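Local coordinates for protein minor fimbrium anchoring subunit Mfa2 (PDB 5NFI) that anchors the minor fimbriae of Porphyromonas gingivalis in the outer membrane through its interaction with Mfa1 and regulates fimbrial length, at residues K162-N167 and G208-L213; T182-E187 and F200-L205. One frame throughout, in Å; residues are numbered along the deposited sequence.

Contact 1 of 2, residues K162-N167 and G208-L213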
# COMPACT_ATOMS: atom_id res chain seq x y z
N LYS A 162 -7.13 14.18 -9.35
CA LYS A 162 -7.74 12.95 -8.91
C LYS A 162 -6.79 11.80 -9.08
O LYS A 162 -6.01 11.75 -10.04
CB LYS A 162 -9.02 12.66 -9.68
CG LYS A 162 -10.12 13.65 -9.43
CD LYS A 162 -11.39 13.18 -10.08
CE LYS A 162 -12.33 14.34 -10.34
NZ LYS A 162 -13.69 13.87 -10.78
N LEU A 163 -6.88 10.85 -8.15
CA LEU A 163 -6.06 9.66 -8.16
C LEU A 163 -6.94 8.43 -7.96
O LEU A 163 -7.48 8.20 -6.85
CB LEU A 163 -5.00 9.74 -7.06
CG LEU A 163 -4.02 8.58 -6.93
CD1 LEU A 163 -3.06 8.51 -8.12
CD2 LEU A 163 -3.25 8.73 -5.64
N ALA A 164 -7.10 7.66 -9.03
CA ALA A 164 -7.88 6.44 -8.98
C ALA A 164 -6.98 5.21 -8.99
O ALA A 164 -5.97 5.16 -9.69
CB ALA A 164 -8.85 6.37 -10.13
N SER A 165 -7.33 4.20 -8.20
CA SER A 165 -6.56 2.98 -8.24
C SER A 165 -7.38 1.80 -7.74
O SER A 165 -8.09 1.92 -6.76
CB SER A 165 -5.30 3.14 -7.41
OG SER A 165 -4.54 1.94 -7.41
N SER A 166 -7.28 0.67 -8.43
CA SER A 166 -7.89 -0.56 -7.93
C SER A 166 -6.99 -1.23 -6.92
O SER A 166 -6.57 -2.37 -7.11
CB SER A 166 -8.17 -1.52 -9.09
OG SER A 166 -9.14 -0.96 -9.96
N ASN A 167 -6.69 -0.52 -5.84
CA ASN A 167 -5.78 -1.03 -4.82
C ASN A 167 -6.32 -0.96 -3.37
O ASN A 167 -5.56 -0.74 -2.43
CB ASN A 167 -4.45 -0.27 -4.90
CG ASN A 167 -4.59 1.19 -4.55
OD1 ASN A 167 -5.68 1.73 -4.58
ND2 ASN A 167 -3.49 1.84 -4.19
N GLY A 208 -0.58 -3.75 -12.96
CA GLY A 208 -1.47 -4.89 -13.06
C GLY A 208 -2.93 -4.51 -13.03
O GLY A 208 -3.81 -5.36 -13.21
N HIS A 209 -3.19 -3.22 -12.82
CA HIS A 209 -4.54 -2.70 -12.65
C HIS A 209 -4.46 -1.18 -12.73
O HIS A 209 -3.37 -0.62 -12.83
CB HIS A 209 -5.14 -3.13 -11.32
CG HIS A 209 -4.20 -2.96 -10.17
ND1 HIS A 209 -3.48 -4.00 -9.63
CD2 HIS A 209 -3.83 -1.85 -9.48
CE1 HIS A 209 -2.71 -3.54 -8.66
NE2 HIS A 209 -2.91 -2.24 -8.55
N GLU A 210 -5.61 -0.53 -12.67
CA GLU A 210 -5.67 0.90 -12.92
C GLU A 210 -4.94 1.69 -11.86
O GLU A 210 -5.09 1.43 -10.67
CB GLU A 210 -7.12 1.36 -13.02
CG GLU A 210 -7.29 2.83 -13.32
CD GLU A 210 -8.73 3.17 -13.60
OE1 GLU A 210 -9.18 4.28 -13.21
OE2 GLU A 210 -9.42 2.32 -14.21
N ASN A 211 -4.13 2.65 -12.29
CA ASN A 211 -3.50 3.58 -11.38
C ASN A 211 -3.48 4.94 -12.04
O ASN A 211 -2.42 5.43 -12.42
CB ASN A 211 -2.07 3.14 -11.01
CG ASN A 211 -2.04 1.82 -10.24
OD1 ASN A 211 -2.24 1.79 -9.03
ND2 ASN A 211 -1.77 0.73 -10.95
N THR A 212 -4.66 5.53 -12.18
CA THR A 212 -4.88 6.70 -12.99
C THR A 212 -4.75 8.02 -12.25
O THR A 212 -5.54 8.32 -11.36
CB THR A 212 -6.26 6.64 -13.64
OG1 THR A 212 -6.33 5.49 -14.48
CG2 THR A 212 -6.52 7.89 -14.46
N LEU A 213 -3.74 8.80 -12.61
CA LEU A 213 -3.62 10.18 -12.17
C LEU A 213 -4.32 11.04 -13.21
O LEU A 213 -4.15 10.79 -14.41
CB LEU A 213 -2.16 10.59 -12.01
CG LEU A 213 -1.93 12.02 -11.52
CD1 LEU A 213 -2.44 12.16 -10.10
CD2 LEU A 213 -0.46 12.41 -11.63
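A164 and T212 form the central rung of an antiparallel strand pair, each giving its N-H to the other's carbonyl. The bond from A164 N to T212 O, 2.9 Å long, is nearly straight (169° at the hydrogen), whereas the return bond from T212 N to A164 O, 2.8 Å, is bent to 132°. The axes of the short strands 162-165 and 211-213 approach to 4.7 Å. The non-hydrogen-bonded pairs L163-L213 and S165-N211 flank the rung and put their side chains on the face opposite to A164 and T212. All four of these residues are buried. Both leucines hold CG anti to the backbone N (chi1 -179° in each), which leads their side chains toward each other across the strands until L163 CD1 and L213 CD1 lie 4.2 Å apart. Further along, S165 OG donates to N211 OD1 at 2.8 Å, approaching from above the amide plane rather than along a lone pair. Past the strand ends the pairing survives as a bond from S166 N to E210 O, 3.2 Å, within the inverse gamma turn centred on S166. The carbonyl O of S166 lies over one face of the H209 ring, offset toward the rim and 3.7 Å from CD2. The looser, partly exposed margin belongs to E210 and K162: the extended E210 lies along A164 through OE1, while the K162 side chain comes no nearer than 5.8 Å to segment 208-213. Strand 159-165 is an inner strand, since S165 and L163 also bond by their backbones to T182 and Y184 of strand 182-190; beyond strand 211-217, L213 pairs with T227 of strand 222-228, and helix 229-233 meets L163 through L229 and N211 through V230.

Contact 2 of 2, residues T182-E187 and F200-L205; sequences TYYPGE and FTTLKL
The short strands 182-184 and 200-202 run roughly antiparallel, at 143°, but their axes come no closer than 7.9 Å and no hydrogen bond joins the two segments. Only near G186 and F200 do the backbones converge, with CA atoms 5.2 Å apart; the gap widens toward T182 and is filled by side chains. These are the arms of the hairpin 182-190/196-202, which pairs through E187 and F199 and then splays open, in a protein of the fimbrillin superfamily whose anchor family belongs to the transthyretin clan. The Y184 ring reaches across the opening, its CG beside the backbone N (chi1 -71°). T202 CB makes a CH-pi contact with one face, 3.8 Å from the ring centroid and only 4° off the normal, and T202 OG1 lies over the same face, offset toward the rim. T182 CG2 lies over the opposite face, also toward the rim. Y184 OH and T202 OG1 share an outside partner, the amide of N167, through OD1 and ND2 respectively. At the narrow end the edge of the F200 ring meets the backbone: CD2 stands 3.2 Å from Y184 O, and G186, having no side chain, lets CE2 come obliquely to 3.3 Å from its CA, where a CB would clash.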
# COMPACT_ATOMS: atom_id res chain seq x y z
N THR A 182 -10.70 2.97 -7.08
CA THR A 182 -11.05 3.72 -5.89
C THR A 182 -10.46 5.10 -6.01
O THR A 182 -9.27 5.26 -6.27
CB THR A 182 -10.51 3.05 -4.61
OG1 THR A 182 -11.03 1.72 -4.49
CG2 THR A 182 -10.89 3.85 -3.39
N TYR A 183 -11.29 6.11 -5.82
CA TYR A 183 -10.77 7.46 -5.84
C TYR A 183 -10.27 7.81 -4.45
O TYR A 183 -10.92 7.49 -3.46
CB TYR A 183 -11.84 8.44 -6.33
CG TYR A 183 -11.96 8.40 -7.83
CD1 TYR A 183 -12.78 7.48 -8.46
CD2 TYR A 183 -11.22 9.28 -8.63
CE1 TYR A 183 -12.87 7.43 -9.85
CE2 TYR A 183 -11.31 9.25 -10.01
CZ TYR A 183 -12.13 8.32 -10.62
OH TYR A 183 -12.21 8.29 -11.99
N TYR A 184 -9.11 8.45 -4.37
CA TYR A 184 -8.57 8.88 -3.08
C TYR A 184 -8.71 10.39 -2.84
O TYR A 184 -8.45 11.20 -3.74
CB TYR A 184 -7.11 8.46 -2.94
CG TYR A 184 -6.98 6.97 -2.76
CD1 TYR A 184 -6.90 6.14 -3.87
CD2 TYR A 184 -6.96 6.40 -1.50
CE1 TYR A 184 -6.80 4.78 -3.71
CE2 TYR A 184 -6.85 5.04 -1.34
CZ TYR A 184 -6.76 4.24 -2.44
OH TYR A 184 -6.66 2.88 -2.29
N PRO A 185 -9.12 10.76 -1.61
CA PRO A 185 -9.46 12.13 -1.21
C PRO A 185 -8.30 13.08 -1.35
O PRO A 185 -7.37 13.06 -0.55
CB PRO A 185 -9.85 11.97 0.26
CG PRO A 185 -10.10 10.53 0.46
CD PRO A 185 -9.19 9.83 -0.48
N GLY A 186 -8.36 13.94 -2.37
CA GLY A 186 -7.29 14.87 -2.65
C GLY A 186 -7.48 16.22 -1.99
O GLY A 186 -8.10 17.12 -2.55
N GLU A 187 -6.93 16.37 -0.79
CA GLU A 187 -6.98 17.64 -0.10
C GLU A 187 -6.01 18.61 -0.77
O GLU A 187 -4.87 18.25 -1.11
CB GLU A 187 -6.70 17.46 1.39
CG GLU A 187 -7.76 16.60 2.07
CD GLU A 187 -9.18 17.15 1.89
OE1 GLU A 187 -9.38 18.38 2.08
OE2 GLU A 187 -10.10 16.36 1.55
N PHE A 200 -2.43 13.09 -1.58
CA PHE A 200 -3.18 11.85 -1.51
C PHE A 200 -2.45 10.83 -0.64
O PHE A 200 -1.22 10.70 -0.70
CB PHE A 200 -3.39 11.24 -2.90
CG PHE A 200 -4.03 12.16 -3.88
CD1 PHE A 200 -3.28 13.09 -4.57
CD2 PHE A 200 -5.39 12.09 -4.11
CE1 PHE A 200 -3.88 13.94 -5.48
CE2 PHE A 200 -6.00 12.95 -5.02
CZ PHE A 200 -5.26 13.87 -5.70
N THR A 201 -3.19 10.08 0.16
CA THR A 201 -2.61 8.90 0.74
C THR A 201 -3.34 7.71 0.14
O THR A 201 -4.55 7.52 0.34
CB THR A 201 -2.71 8.86 2.27
OG1 THR A 201 -2.10 10.03 2.82
CG2 THR A 201 -1.99 7.64 2.79
N THR A 202 -2.61 6.91 -0.62
CA THR A 202 -3.24 5.78 -1.26
C THR A 202 -2.57 4.51 -0.74
O THR A 202 -1.63 4.57 0.04
CB THR A 202 -3.14 5.87 -2.79
OG1 THR A 202 -3.79 4.74 -3.38
CG2 THR A 202 -1.70 5.90 -3.23
N LEU A 203 -3.05 3.35 -1.17
CA LEU A 203 -2.42 2.14 -0.72
C LEU A 203 -1.40 1.73 -1.77
O LEU A 203 -0.66 2.59 -2.26
CB LEU A 203 -3.45 1.05 -0.44
CG LEU A 203 -4.40 1.45 0.70
CD1 LEU A 203 -5.48 0.43 0.91
CD2 LEU A 203 -3.62 1.67 2.00
N LYS A 204 -1.33 0.44 -2.10
CA LYS A 204 -0.20 -0.10 -2.86
C LYS A 204 -0.17 0.40 -4.31
O LYS A 204 -1.20 0.44 -4.99
CB LYS A 204 -0.22 -1.63 -2.82
CG LYS A 204 0.97 -2.31 -3.47
CD LYS A 204 1.79 -3.07 -2.45
CE LYS A 204 2.22 -4.44 -2.97
NZ LYS A 204 3.14 -4.34 -4.15
N LEU A 205 1.02 0.77 -4.76
CA LEU A 205 1.21 1.19 -6.13
C LEU A 205 1.96 0.14 -6.91
O LEU A 205 3.18 0.04 -6.82
CB LEU A 205 1.98 2.51 -6.18
CG LEU A 205 1.30 3.63 -5.40
CD1 LEU A 205 2.20 4.83 -5.37
CD2 LEU A 205 -0.03 3.94 -6.02

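Both contacts are buried, and their centres lie 9 Å apart. Contact 2 is nested within the chain loop that contact 1 closes, and strands 159-165 and 182-190 are paired neighbours. The chemistry differs with place: contact 1 is regular antiparallel pairing between adjacent strands, carried by backbone hydrogen bonds, whereas contact 2 lies where two hairpin arms have parted, and there aromatic rings do the joining. The two meet directly. L163 CD2 packs 3.7 Å from F200 CB, and N167 ND2 probably donates to K204 O at 2.8 Å, which would tie the loop ending segment 162-167 to the loop that follows strand 196-202.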